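Side-chain contacts in phenylacetic acid degradation protein paaI (Escherichia coli, PDB 2FS2), which hydrolyses phenylacetyl-CoA thioesters of the phenylacetate degradation pathway, preferring those whose ring carries hydroxyl groups: residues 12-15 with 20-23; 26-29 with 35-38; 58-63 with 113-118; 68-71 with 75-78; 100-105 with 125-130. One frame throughout, in Å; residues are numbered along the deposited sequence.

Contact 1: 12-15 with 20-23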
loop_
_atom_site.group_PDB
_atom_site.type_symbol
_atom_site.label_atom_id
_atom_site.label_comp_id
_atom_site.label_asym_id
_atom_site.label_seq_id
_atom_site.Cartn_x
_atom_site.Cartn_y
_atom_site.Cartn_z
ATOM N N ALA B 12 -5.536 20.542 22.560
ATOM C CA ALA B 12 -4.880 19.717 23.590
ATOM C C ALA B 12 -3.685 18.996 23.038
ATOM O O ALA B 12 -2.613 19.044 23.650
ATOM C CB ALA B 12 -5.869 18.704 24.177
HETATM N N MSE B 13 -3.829 18.353 21.875
HETATM C CA MSE B 13 -2.686 17.665 21.295
HETATM C C MSE B 13 -1.586 18.543 20.814
HETATM O O MSE B 13 -0.435 18.147 20.836
HETATM C CB MSE B 13 -3.106 16.860 20.078
HETATM C CG MSE B 13 -3.659 15.543 20.502
HETATM SE SE MSE B 13 -4.467 14.754 18.872
HETATM C CE MSE B 13 -6.379 14.907 19.355
ATOM N N TYR B 14 -1.940 19.689 20.249
ATOM C CA TYR B 14 -0.944 20.495 19.584
ATOM C C TYR B 14 -0.109 21.123 20.675
ATOM O O TYR B 14 1.089 21.334 20.523
ATOM C CB TYR B 14 -1.639 21.591 18.810
ATOM C CG TYR B 14 -0.738 22.500 18.046
ATOM C CD1 TYR B 14 -0.158 22.085 16.871
ATOM C CD2 TYR B 14 -0.480 23.799 18.492
ATOM C CE1 TYR B 14 0.656 22.903 16.147
ATOM C CE2 TYR B 14 0.341 24.668 17.759
ATOM C CZ TYR B 14 0.903 24.210 16.582
ATOM O OH TYR B 14 1.699 25.038 15.787
ATOM N N GLU B 15 -0.757 21.413 21.789
ATOM C CA GLU B 15 -0.078 22.120 22.883
ATOM C C GLU B 15 1.129 21.353 23.366
ATOM O O GLU B 15 2.076 21.969 23.779
ATOM C CB GLU B 15 -1.031 22.456 24.047
ATOM C CG GLU B 15 -1.853 23.787 23.934
ATOM C CD GLU B 15 -1.743 24.555 22.577
ATOM O OE1 GLU B 15 -0.693 25.244 22.335
ATOM O OE2 GLU B 15 -2.716 24.503 21.743
ATOM N N ALA B 20 5.459 18.842 15.497
ATOM C CA ALA B 20 4.628 19.792 14.721
ATOM C C ALA B 20 5.161 21.167 14.875
ATOM O O ALA B 20 5.383 21.853 13.884
ATOM C CB ALA B 20 3.179 19.777 15.150
ATOM N N LYS B 21 5.374 21.586 16.121
ATOM C CA LYS B 21 5.992 22.902 16.326
ATOM C C LYS B 21 7.424 23.034 15.696
ATOM O O LYS B 21 7.695 24.039 15.019
ATOM C CB LYS B 21 5.907 23.381 17.788
ATOM C CG LYS B 21 4.498 23.249 18.432
ATOM C CD LYS B 21 4.512 23.964 19.817
ATOM C CE LYS B 21 3.359 23.525 20.796
ATOM N NZ LYS B 21 3.869 22.523 21.857
ATOM N N ALA B 22 8.277 22.007 15.801
ATOM C CA ALA B 22 9.630 22.046 15.206
ATOM C C ALA B 22 9.575 22.161 13.703
ATOM O O ALA B 22 10.443 22.794 13.099
ATOM C CB ALA B 22 10.431 20.792 15.555
ATOM N N LEU B 23 8.598 21.502 13.080
ATOM C CA LEU B 23 8.471 21.620 11.643
ATOM C C LEU B 23 7.621 22.830 11.151
ATOM O O LEU B 23 7.480 22.965 9.922
ATOM C CB LEU B 23 7.871 20.362 11.086
ATOM C CG LEU B 23 8.812 19.184 11.112
ATOM C CD1 LEU B 23 7.853 17.960 11.170
ATOM C CD2 LEU B 23 9.586 19.145 9.847
#

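Contact 2: 26-29 with 35-38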
loop_
_atom_site.group_PDB
_atom_site.type_symbol
_atom_site.label_atom_id
_atom_site.label_comp_id
_atom_site.label_asym_id
_atom_site.label_seq_id
_atom_site.Cartn_x
_atom_site.Cartn_y
_atom_site.Cartn_z
ATOM N N ASP B 26 1.014 24.346 11.353
ATOM C CA ASP B 26 -0.097 24.993 11.946
ATOM C C ASP B 26 -1.425 24.279 11.627
ATOM O O ASP B 26 -1.606 23.750 10.526
ATOM C CB ASP B 26 -0.153 26.382 11.388
ATOM C CG ASP B 26 1.043 27.228 11.836
ATOM O OD1 ASP B 26 1.207 27.395 13.075
ATOM O OD2 ASP B 26 1.876 27.758 11.022
ATOM N N ILE B 27 -2.367 24.256 12.572
ATOM C CA ILE B 27 -3.654 23.720 12.229
ATOM C C ILE B 27 -4.573 24.807 11.856
ATOM O O ILE B 27 -4.717 25.742 12.602
ATOM C CB ILE B 27 -4.322 23.003 13.368
ATOM C CG1 ILE B 27 -3.407 21.966 13.915
ATOM C CG2 ILE B 27 -5.560 22.280 12.837
ATOM C CD1 ILE B 27 -3.531 21.985 15.423
ATOM N N ILE B 28 -5.253 24.636 10.729
ATOM C CA ILE B 28 -6.164 25.661 10.179
ATOM C C ILE B 28 -7.591 25.200 10.045
ATOM O O ILE B 28 -8.475 26.019 9.893
ATOM C CB ILE B 28 -5.649 26.278 8.807
ATOM C CG1 ILE B 28 -5.705 25.249 7.677
ATOM C CG2 ILE B 28 -4.166 26.752 9.041
ATOM C CD1 ILE B 28 -5.398 25.914 6.198
ATOM N N SER B 29 -7.861 23.912 10.114
ATOM C CA SER B 29 -9.263 23.575 10.043
ATOM C C SER B 29 -9.515 22.217 10.745
ATOM O O SER B 29 -8.640 21.368 10.761
ATOM C CB SER B 29 -9.744 23.643 8.592
ATOM O OG SER B 29 -11.165 23.229 8.503
ATOM N N ALA B 35 -9.214 17.222 9.233
ATOM C CA ALA B 35 -8.183 18.209 9.717
ATOM C C ALA B 35 -7.386 18.718 8.514
ATOM O O ALA B 35 -7.158 17.944 7.581
ATOM C CB ALA B 35 -7.192 17.515 10.708
ATOM N N VAL B 36 -6.921 19.960 8.559
ATOM C CA VAL B 36 -6.172 20.628 7.507
ATOM C C VAL B 36 -5.056 21.285 8.250
ATOM O O VAL B 36 -5.297 21.979 9.300
ATOM C CB VAL B 36 -7.000 21.687 6.724
ATOM C CG1 VAL B 36 -6.156 22.437 5.685
ATOM C CG2 VAL B 36 -8.165 21.121 6.003
ATOM N N VAL B 37 -3.824 21.044 7.820
ATOM C CA VAL B 37 -2.705 21.594 8.498
ATOM C C VAL B 37 -1.837 22.110 7.386
ATOM O O VAL B 37 -2.016 21.781 6.212
ATOM C CB VAL B 37 -1.933 20.533 9.416
ATOM C CG1 VAL B 37 -2.816 20.079 10.633
ATOM C CG2 VAL B 37 -1.492 19.235 8.541
ATOM N N THR B 38 -0.875 22.911 7.778
ATOM C CA THR B 38 -0.124 23.727 6.848
ATOM C C THR B 38 1.351 23.832 7.275
ATOM O O THR B 38 1.660 23.722 8.442
ATOM C CB THR B 38 -0.823 25.081 6.808
ATOM O OG1 THR B 38 -0.588 25.679 5.525
ATOM C CG2 THR B 38 -0.201 25.997 7.815
#

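Contact 3: 58-63 with 113-118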
loop_
_atom_site.group_PDB
_atom_site.type_symbol
_atom_site.label_atom_id
_atom_site.label_comp_id
_atom_site.label_asym_id
_atom_site.label_seq_id
_atom_site.Cartn_x
_atom_site.Cartn_y
_atom_site.Cartn_z
ATOM N N PHE B 58 6.224 12.969 4.769
ATOM C CA PHE B 58 5.540 11.935 5.530
ATOM C C PHE B 58 5.061 12.555 6.861
ATOM O O PHE B 58 3.959 12.332 7.294
ATOM C CB PHE B 58 6.446 10.701 5.784
ATOM C CG PHE B 58 5.794 9.645 6.667
ATOM C CD1 PHE B 58 5.049 8.651 6.129
ATOM C CD2 PHE B 58 5.860 9.711 8.039
ATOM C CE1 PHE B 58 4.377 7.727 6.955
ATOM C CE2 PHE B 58 5.200 8.791 8.862
ATOM C CZ PHE B 58 4.483 7.806 8.321
ATOM N N SER B 59 5.857 13.395 7.477
ATOM C CA SER B 59 5.506 13.910 8.810
ATOM C C SER B 59 4.361 14.868 8.781
ATOM O O SER B 59 3.511 14.879 9.729
ATOM C CB SER B 59 6.661 14.629 9.463
ATOM O OG SER B 59 7.689 13.694 9.663
ATOM N N LEU B 60 4.274 15.616 7.685
ATOM C CA LEU B 60 3.187 16.468 7.526
ATOM C C LEU B 60 1.892 15.677 7.335
ATOM O O LEU B 60 0.837 16.078 7.822
ATOM C CB LEU B 60 3.439 17.380 6.302
ATOM C CG LEU B 60 2.307 18.316 5.843
ATOM C CD1 LEU B 60 1.914 19.331 6.972
ATOM C CD2 LEU B 60 2.768 19.119 4.597
ATOM N N ALA B 61 1.951 14.596 6.526
ATOM C CA ALA B 61 0.747 13.832 6.249
ATOM C C ALA B 61 0.268 13.128 7.547
ATOM O O ALA B 61 -0.919 13.056 7.821
ATOM C CB ALA B 61 1.000 12.784 5.080
ATOM N N ASP B 62 1.194 12.728 8.362
ATOM C CA ASP B 62 0.974 11.894 9.523
ATOM C C ASP B 62 0.451 12.795 10.585
ATOM O O ASP B 62 -0.303 12.368 11.453
ATOM C CB ASP B 62 2.344 11.340 9.959
ATOM C CG ASP B 62 2.261 10.331 11.126
ATOM O OD1 ASP B 62 1.234 9.576 11.260
ATOM O OD2 ASP B 62 3.205 10.178 11.939
ATOM N N THR B 63 0.817 14.069 10.516
ATOM C CA THR B 63 0.232 15.018 11.445
ATOM C C THR B 63 -1.242 15.305 11.112
ATOM O O THR B 63 -2.077 15.371 12.035
ATOM C CB THR B 63 1.039 16.328 11.412
ATOM O OG1 THR B 63 2.378 16.067 11.834
ATOM C CG2 THR B 63 0.560 17.275 12.434
ATOM N N ILE B 113 -5.381 11.373 3.075
ATOM C CA ILE B 113 -4.770 12.661 3.274
ATOM C C ILE B 113 -4.254 13.111 1.876
ATOM O O ILE B 113 -3.676 12.331 1.106
ATOM C CB ILE B 113 -3.554 12.585 4.247
ATOM C CG1 ILE B 113 -3.903 12.493 5.744
ATOM C CG2 ILE B 113 -2.587 13.804 4.032
ATOM C CD1 ILE B 113 -4.678 11.161 6.185
ATOM N N GLU B 114 -4.435 14.375 1.549
ATOM C CA GLU B 114 -3.814 14.889 0.316
ATOM C C GLU B 114 -2.975 16.101 0.687
ATOM O O GLU B 114 -3.475 17.007 1.357
ATOM C CB GLU B 114 -4.926 15.275 -0.648
ATOM C CG GLU B 114 -4.416 15.977 -1.953
ATOM C CD GLU B 114 -5.443 15.943 -3.090
ATOM O OE1 GLU B 114 -6.658 15.693 -2.777
ATOM O OE2 GLU B 114 -5.052 16.156 -4.311
ATOM N N ILE B 115 -1.776 16.199 0.117
ATOM C CA ILE B 115 -0.930 17.367 0.261
ATOM C C ILE B 115 -0.843 18.162 -1.074
ATOM O O ILE B 115 -0.526 17.602 -2.106
ATOM C CB ILE B 115 0.540 17.022 0.803
ATOM C CG1 ILE B 115 0.535 16.201 2.116
ATOM C CG2 ILE B 115 1.413 18.326 0.973
ATOM C CD1 ILE B 115 1.974 15.858 2.660
ATOM N N VAL B 116 -1.134 19.452 -0.989
ATOM C CA VAL B 116 -1.314 20.331 -2.114
ATOM C C VAL B 116 -0.417 21.523 -1.848
ATOM O O VAL B 116 -0.255 21.913 -0.664
ATOM C CB VAL B 116 -2.812 20.737 -2.163
ATOM C CG1 VAL B 116 -3.049 21.911 -2.973
ATOM C CG2 VAL B 116 -3.713 19.537 -2.756
ATOM N N ASN B 117 0.228 22.057 -2.900
ATOM C CA ASN B 117 1.048 23.234 -2.706
ATOM C C ASN B 117 0.294 24.510 -2.989
ATOM O O ASN B 117 -0.927 24.493 -3.232
ATOM C CB ASN B 117 2.317 23.162 -3.515
ATOM C CG ASN B 117 2.052 23.358 -5.003
ATOM O OD1 ASN B 117 0.980 23.805 -5.430
ATOM N ND2 ASN B 117 3.012 23.003 -5.787
ATOM N N GLN B 118 1.000 25.656 -2.922
ATOM C CA GLN B 118 0.302 26.924 -3.090
ATOM C C GLN B 118 -0.217 27.096 -4.571
ATOM O O GLN B 118 -1.148 27.858 -4.837
ATOM C CB GLN B 118 1.198 28.118 -2.629
ATOM C CG GLN B 118 2.319 28.315 -3.681
ATOM C CD GLN B 118 3.525 27.449 -3.424
ATOM O OE1 GLN B 118 3.511 26.439 -2.651
ATOM N NE2 GLN B 118 4.595 27.811 -4.067
#

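Contact 4: 68-71 with 75-78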
loop_
_atom_site.group_PDB
_atom_site.type_symbol
_atom_site.label_atom_id
_atom_site.label_comp_id
_atom_site.label_asym_id
_atom_site.label_seq_id
_atom_site.Cartn_x
_atom_site.Cartn_y
_atom_site.Cartn_z
ATOM N N ALA B 68 -7.010 14.238 12.459
ATOM C CA ALA B 68 -8.275 13.806 11.995
ATOM C C ALA B 68 -8.721 12.542 12.799
ATOM O O ALA B 68 -9.872 12.458 13.195
ATOM C CB ALA B 68 -8.205 13.483 10.449
ATOM N N CYS B 69 -7.831 11.578 13.036
ATOM C CA CYS B 69 -8.304 10.371 13.671
ATOM C C CYS B 69 -8.367 10.450 15.211
ATOM O O CYS B 69 -8.805 9.476 15.880
ATOM C CB CYS B 69 -7.485 9.159 13.280
ATOM S SG CYS B 69 -5.875 8.949 13.996
ATOM N N ASN B 70 -7.927 11.576 15.755
ATOM C CA ASN B 70 -8.018 11.775 17.213
ATOM C C ASN B 70 -9.076 12.752 17.551
ATOM O O ASN B 70 -9.371 12.981 18.732
ATOM C CB ASN B 70 -6.660 12.150 17.810
ATOM C CG ASN B 70 -5.794 10.882 18.019
ATOM O OD1 ASN B 70 -6.010 10.133 18.964
ATOM N ND2 ASN B 70 -4.868 10.609 17.090
ATOM N N SER B 71 -9.728 13.254 16.527
ATOM C CA SER B 71 -10.638 14.381 16.650
ATOM C C SER B 71 -11.922 14.035 17.335
ATOM O O SER B 71 -12.586 14.956 17.737
ATOM C CB SER B 71 -11.032 14.911 15.272
ATOM O OG SER B 71 -11.796 13.946 14.607
ATOM N N ALA B 75 -8.114 8.191 21.727
ATOM C CA ALA B 75 -6.726 8.068 21.382
ATOM C C ALA B 75 -6.576 6.950 20.249
ATOM O O ALA B 75 -7.151 5.843 20.381
ATOM C CB ALA B 75 -5.910 7.675 22.652
ATOM N N ALA B 76 -5.812 7.243 19.204
ATOM C CA ALA B 76 -5.672 6.318 18.090
ATOM C C ALA B 76 -4.330 6.604 17.465
ATOM O O ALA B 76 -3.833 7.746 17.549
ATOM C CB ALA B 76 -6.769 6.481 17.104
ATOM N N VAL B 77 -3.729 5.550 16.898
ATOM C CA VAL B 77 -2.396 5.566 16.288
ATOM C C VAL B 77 -2.467 4.883 14.875
ATOM O O VAL B 77 -3.436 4.182 14.560
ATOM C CB VAL B 77 -1.352 4.774 17.143
ATOM C CG1 VAL B 77 -1.272 5.345 18.564
ATOM C CG2 VAL B 77 -1.582 3.241 17.133
ATOM N N ALA B 78 -1.429 5.078 14.083
ATOM C CA ALA B 78 -1.388 4.509 12.753
ATOM C C ALA B 78 -1.032 3.016 12.845
ATOM O O ALA B 78 -0.085 2.705 13.474
ATOM C CB ALA B 78 -0.284 5.272 12.013
#

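Contact 5: 100-105 with 125-130. With SO4 (sulfate ion), chain D.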
loop_
_atom_site.group_PDB
_atom_site.type_symbol
_atom_site.label_atom_id
_atom_site.label_comp_id
_atom_site.label_asym_id
_atom_site.label_seq_id
_atom_site.Cartn_x
_atom_site.Cartn_y
_atom_site.Cartn_z
ATOM N N GLN B 100 -9.206 13.283 5.635
ATOM C CA GLN B 100 -10.649 13.100 5.652
ATOM C C GLN B 100 -10.877 11.624 6.017
ATOM O O GLN B 100 -10.244 10.761 5.403
ATOM C CB GLN B 100 -11.120 13.043 4.220
ATOM C CG GLN B 100 -11.456 14.187 3.578
ATOM C CD GLN B 100 -11.691 13.874 2.106
ATOM O OE1 GLN B 100 -12.683 13.235 1.756
ATOM N NE2 GLN B 100 -10.784 14.282 1.280
ATOM N N VAL B 101 -11.779 11.357 6.943
ATOM C CA VAL B 101 -12.180 9.979 7.303
ATOM C C VAL B 101 -12.927 9.349 6.061
ATOM O O VAL B 101 -13.745 10.002 5.407
ATOM C CB VAL B 101 -13.018 9.954 8.606
ATOM C CG1 VAL B 101 -14.268 10.714 8.489
ATOM C CG2 VAL B 101 -13.411 8.542 9.012
ATOM N N ARG B 102 -12.524 8.144 5.676
ATOM C CA ARG B 102 -13.316 7.255 4.737
ATOM C C ARG B 102 -14.089 6.166 5.493
ATOM O O ARG B 102 -15.114 5.791 5.064
ATOM C CB ARG B 102 -12.326 6.497 3.854
ATOM C CG ARG B 102 -11.404 7.464 3.075
ATOM C CD ARG B 102 -12.145 8.524 2.234
ATOM N NE ARG B 102 -13.172 8.007 1.319
ATOM C CZ ARG B 102 -12.942 7.467 0.080
ATOM N NH1 ARG B 102 -11.743 7.291 -0.385
ATOM N NH2 ARG B 102 -13.919 7.143 -0.732
ATOM N N HIS B 103 -13.587 5.683 6.617
ATOM C CA HIS B 103 -14.264 4.754 7.478
ATOM C C HIS B 103 -13.779 4.918 8.946
ATOM O O HIS B 103 -12.593 5.042 9.217
ATOM C CB HIS B 103 -13.843 3.351 7.033
ATOM C CG HIS B 103 -14.300 2.266 7.962
ATOM N ND1 HIS B 103 -15.601 1.846 7.990
ATOM C CD2 HIS B 103 -13.653 1.563 8.922
ATOM C CE1 HIS B 103 -15.750 0.932 8.940
ATOM N NE2 HIS B 103 -14.580 0.727 9.506
ATOM N N GLN B 104 -14.683 4.833 9.901
ATOM C CA GLN B 104 -14.262 4.832 11.308
ATOM C C GLN B 104 -15.191 3.828 12.019
ATOM O O GLN B 104 -16.323 4.124 12.140
ATOM C CB GLN B 104 -14.386 6.224 11.886
ATOM C CG GLN B 104 -13.917 6.293 13.416
ATOM C CD GLN B 104 -12.477 5.879 13.641
ATOM O OE1 GLN B 104 -11.575 6.576 13.215
ATOM N NE2 GLN B 104 -12.245 4.787 14.305
ATOM N N GLY B 105 -14.705 2.634 12.384
ATOM C CA GLY B 105 -15.407 1.669 13.217
ATOM C C GLY B 105 -15.168 1.988 14.673
ATOM O O GLY B 105 -14.544 3.030 15.014
ATOM N N LEU B 125 -0.156 11.878 -1.834
ATOM C CA LEU B 125 -1.490 11.226 -1.515
ATOM C C LEU B 125 -1.117 10.173 -0.514
ATOM O O LEU B 125 -0.069 9.546 -0.631
ATOM C CB LEU B 125 -2.140 10.566 -2.766
ATOM C CG LEU B 125 -2.661 11.529 -3.815
ATOM C CD1 LEU B 125 -3.132 10.911 -5.083
ATOM C CD2 LEU B 125 -3.868 12.397 -3.281
ATOM N N PHE B 126 -1.890 10.041 0.554
ATOM C CA PHE B 126 -1.470 9.140 1.574
ATOM C C PHE B 126 -2.810 8.536 2.017
ATOM O O PHE B 126 -3.849 9.160 1.871
ATOM C CB PHE B 126 -0.882 10.038 2.616
ATOM C CG PHE B 126 -0.729 9.448 3.948
ATOM C CD1 PHE B 126 0.579 9.249 4.474
ATOM C CD2 PHE B 126 -1.823 9.174 4.733
ATOM C CE1 PHE B 126 0.761 8.713 5.771
ATOM C CE2 PHE B 126 -1.669 8.635 6.079
ATOM C CZ PHE B 126 -0.393 8.418 6.587
ATOM N N ARG B 127 -2.756 7.315 2.518
ATOM C CA ARG B 127 -3.948 6.671 3.016
ATOM C C ARG B 127 -3.455 5.947 4.246
ATOM O O ARG B 127 -2.457 5.253 4.254
ATOM C CB ARG B 127 -4.616 5.729 1.975
ATOM C CG ARG B 127 -5.717 4.841 2.648
ATOM C CD ARG B 127 -6.836 4.265 1.778
ATOM N NE ARG B 127 -7.489 5.317 0.993
ATOM C CZ ARG B 127 -8.024 5.125 -0.172
ATOM N NH1 ARG B 127 -8.001 3.874 -0.683
ATOM N NH2 ARG B 127 -8.602 6.144 -0.804
ATOM N N GLY B 128 -4.146 6.155 5.352
ATOM C CA GLY B 128 -3.619 5.674 6.603
ATOM C C GLY B 128 -4.717 4.845 7.291
ATOM O O GLY B 128 -5.897 5.146 7.225
ATOM N N LYS B 129 -4.285 3.873 8.036
ATOM C CA LYS B 129 -5.241 3.061 8.728
ATOM C C LYS B 129 -4.961 3.285 10.227
ATOM O O LYS B 129 -3.836 3.237 10.633
ATOM C CB LYS B 129 -4.905 1.654 8.392
ATOM C CG LYS B 129 -5.674 0.617 9.254
ATOM C CD LYS B 129 -6.859 -0.019 8.484
ATOM C CE LYS B 129 -7.621 -1.091 9.309
ATOM N NZ LYS B 129 -6.669 -1.724 10.407
ATOM N N SER B 130 -5.976 3.508 11.039
ATOM C CA SER B 130 -5.718 3.809 12.470
ATOM C C SER B 130 -6.304 2.714 13.346
ATOM O O SER B 130 -7.220 2.074 12.944
ATOM C CB SER B 130 -6.404 5.100 12.878
ATOM O OG SER B 130 -7.763 5.121 12.499
HETATM S S SO4 D . -19.460 2.770 6.732
HETATM O O1 SO4 D . -19.413 1.612 7.618
HETATM O O2 SO4 D . -20.769 3.398 7.062
HETATM O O3 SO4 D . -19.363 2.492 5.267
HETATM O O4 SO4 D . -18.323 3.569 7.237
HETATM O O HOH W 1 -9.320 4.155 14.627
#

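Contact 1: 12-15 with 20-23
The ammonium of K21 hydrogen-bonds the backbone oxygen of E15, K21 NZ to E15 O being 2.7 Å. It arrives steeply over the carbonyl group, lifted 67° out of its plane, with a C=O...N angle of only 113°. Y14 O lies 3.3 Å from the same K21 NZ, and the last methylene is nearer still, with K21 CE 3.2 Å from Y14 O. The lysine chain is extended up to its final torsion and bends there, which turns the ammonium down onto the carbonyl oxygens in the last turn of helix 2-15. Carbonyls at such a helix end would probably favour a positive charge. E15 may add to this at a longer range, its OE1 standing 5.3 Å from K21 NZ without touching it. In this hotdog-fold thioesterase helices 2-15 and 18-22 precede the first strand, and the Y14 ring reaches from one to the other while also packing on Y67 of helix 54-70. With CG anti to the backbone nitrogen (chi1 -179°), Y14 extends across to helix 18-22. The lysine passes over one face of the ring, K21 CG coming to 4.2 Å from Y14 CZ; the ammonium itself is too distant for more than a weak cation-pi attraction. A20 supplies a methyl from the same helix, its CB 4.1 Å from Y14 CE1. The phenol end is fixed beyond both segments, where Y14 OH is hydrogen-bonded to I25 O, while the ring also packs on D26 and I27 of the first strand.

Contact 2: 26-29 with 35-38
I28 lays its CG1 and CD1 branch against the CG1 methyl of V36, and the fit is tight: I28 CG1 to V36 CG1 is 3.5 Å, less than the usual carbon-carbon contact. A chi1 of 69° places I28 CG1 between the backbone nitrogen and the carbonyl carbon, and from there it meets the valine. S29 covers the other branch of the same valine, S29 CB being 3.9 Å from V36 CG2. Two consecutive residues of strand 26-31 thus meet one residue of strand 34-40. Further along, the aliphatic parts of two polar residues touch, D26 CB lying 3.6 Å from T38 CG2. The other face of the sheet holds I27 over V37, with I27 CG1 3.8 Å from V37 CG1; this non-hydrogen-bonded pair is turned inward, where I27 packs on Y67, and V37 on L60 and A64, of helix 54-70.

The backbone follows the same pattern. In the hydrogen-bonded pair of D26 and T38, D26 N to T38 O and T38 N to D26 O are both 3.0 Å. V36 N reaches S29 O at 3.1 Å. V36 O takes two donors: I28 N at 3.0 Å in a nearly straight bond (169° at the hydrogen), and S29 N in a weak one at 3.3 Å. Beyond strand 34-40, T96 and T98 of strand 94-101 continue the packing around V36. Two successive residues facing a single partner, with the register slipping by one, make a classic beta bulge, set here in the hairpin whose outer strand, 26-31, edges the hotdog sheet within the chain.

Contact 3: 58-63 with 113-118
L60 and I115 meet at their methyl ends, L60 CD2 lying 3.9 Å from I115 CD1 and equally far from I115 CG2. Each conformation serves this overlap. In the leucine, chi1 of 174° carries the fork from helix 54-70 towards strand 108-116, and chi2 of 61° makes CD2 the prong that falls on the isoleucine. I115 in turn stretches its longer branch fully, which stands CD1 out from the sheet and slots it between two helix residues: the leucine fork and the methyl of A61, where A61 CB is 4.0 Å from I115 CD1. I113, two residues earlier and pointing the same way off the strand, is folded differently. Its second torsion is bent; the short branch meets the A61 methyl, I113 CG2 resting 3.9 Å from A61 CB, while CG1 of the longer branch lies 3.7 Å from the carbonyl oxygen A61 O.

An alanine at the point of nearest approach lets the backbones come close, and the A61 and I113 CA atoms are 6.4 Å apart. Helix 58-63 and strand 113-116 run at 131° to each other, as the central helix of a hotdog fold lies against its curved sheet. L60 also packs on L95 and A97, and F126 covers both A61 and I113. On another side of the helix, F58 meets F58 of a second subunit. Across the contact no hydrogen bond forms; apart from A61 O it is aliphatic, with all four touching residues buried, and it probably rests on close packing and the exclusion of water.

Contact 4: 68-71 with 75-78
Two hydrogen bonds join the side-chain amide of N70 to the backbone of one residue, A76. The peptide A76 N donates to N70 OD1 at 2.9 Å, rather bent at 132°, and N70 ND2 donates back to A76 O at 3.1 Å, straighter at 160° and close to the amide plane. The carbonyl-side and amino-side ends of the amide are thus both used, which fixes its flip. Beside the amide, A75 CA approaches N70 OD1 to 3.3 Å. N70 ND2 also bonds A66 O, a turn back along helix 54-70. Replacing N70 by a leucine would probably leave A76 N and A76 O without these mates and free the start of the strand to shift.

The apolar part is small. C69, with SG between its backbone nitrogen and carbonyl carbon (chi1 76°), brings the sulfur to 4.1 Å from A76 CB, and the same methyl lies 3.8 Å from C69 O.

All this closes the tight connection between the end of the central hotdog helix, 54-70, and strand 76-85. Y111 of strand 108-116 and S130 of strand 122-132 pack on C69, while M13 of helix 2-15 lies against N70.

Contact 5: 100-105 with 125-130
R102 NH1 and R127 NH2, two donors not bonded to each other, come within 3.4 Å where the chain turns a corner at R102 between strands 94-101 and 103-104, with a classic beta bulge, R102 and H103 both facing V110. The R127 nitrogen sits at the edge of the R102 guanidinium, and the two planes are 69° apart. Carboxylates hold this packed side together: D112 makes salt bridges to R102 NH1 and R127 NE, while E114 and D112 of a third subunit take R102 NH2 and R127 NH2. The pair thus belongs to a charge network across the interface with that subunit of this hotdog protein, and the acids would offset its like charges.

The far end is looser. Q104 OE1 and S130 OG stay 4.1 Å apart, the glutamine oxygen bonding Y111 OH instead. H103 meets a sulfate, probably from the crystallisation liquor, at its ring edge; the bond from H103 ND1 to sulfate O4 is weak at 3.3 Å. An alanine at H103 removes the ring donor, and the sulfate would probably be held less firmly, with T122 N of the third subunit among its remaining partners. Q104 NE2 bonds G105 O at 3.0 Å, and a water takes a second bond from Q104 NE2 at 3.0 Å, lying 2.8 Å from S130 OG.

Contacts 3 and 4 share the central helix 54-70 and are fully buried, yet they differ: contact 3 is almost purely aliphatic, its centre about 6 Å from the centre of the chain, whereas contact 4, at the helix end, relies on amide-to-backbone bonds. Contact 2 is backbone-bonded and partly buried, its inward face meeting contact 3 through V37 and L60. Contact 1 is partly buried, toward the surface, touching contact 2 where Y14 packs on I27. Contact 5 is on the opposite side of the chain's centre from contact 1; it is the most charged, with salt bridges to a third subunit, and is joined to contact 3 by F126 against A61 and to contact 4 by S130 against C69.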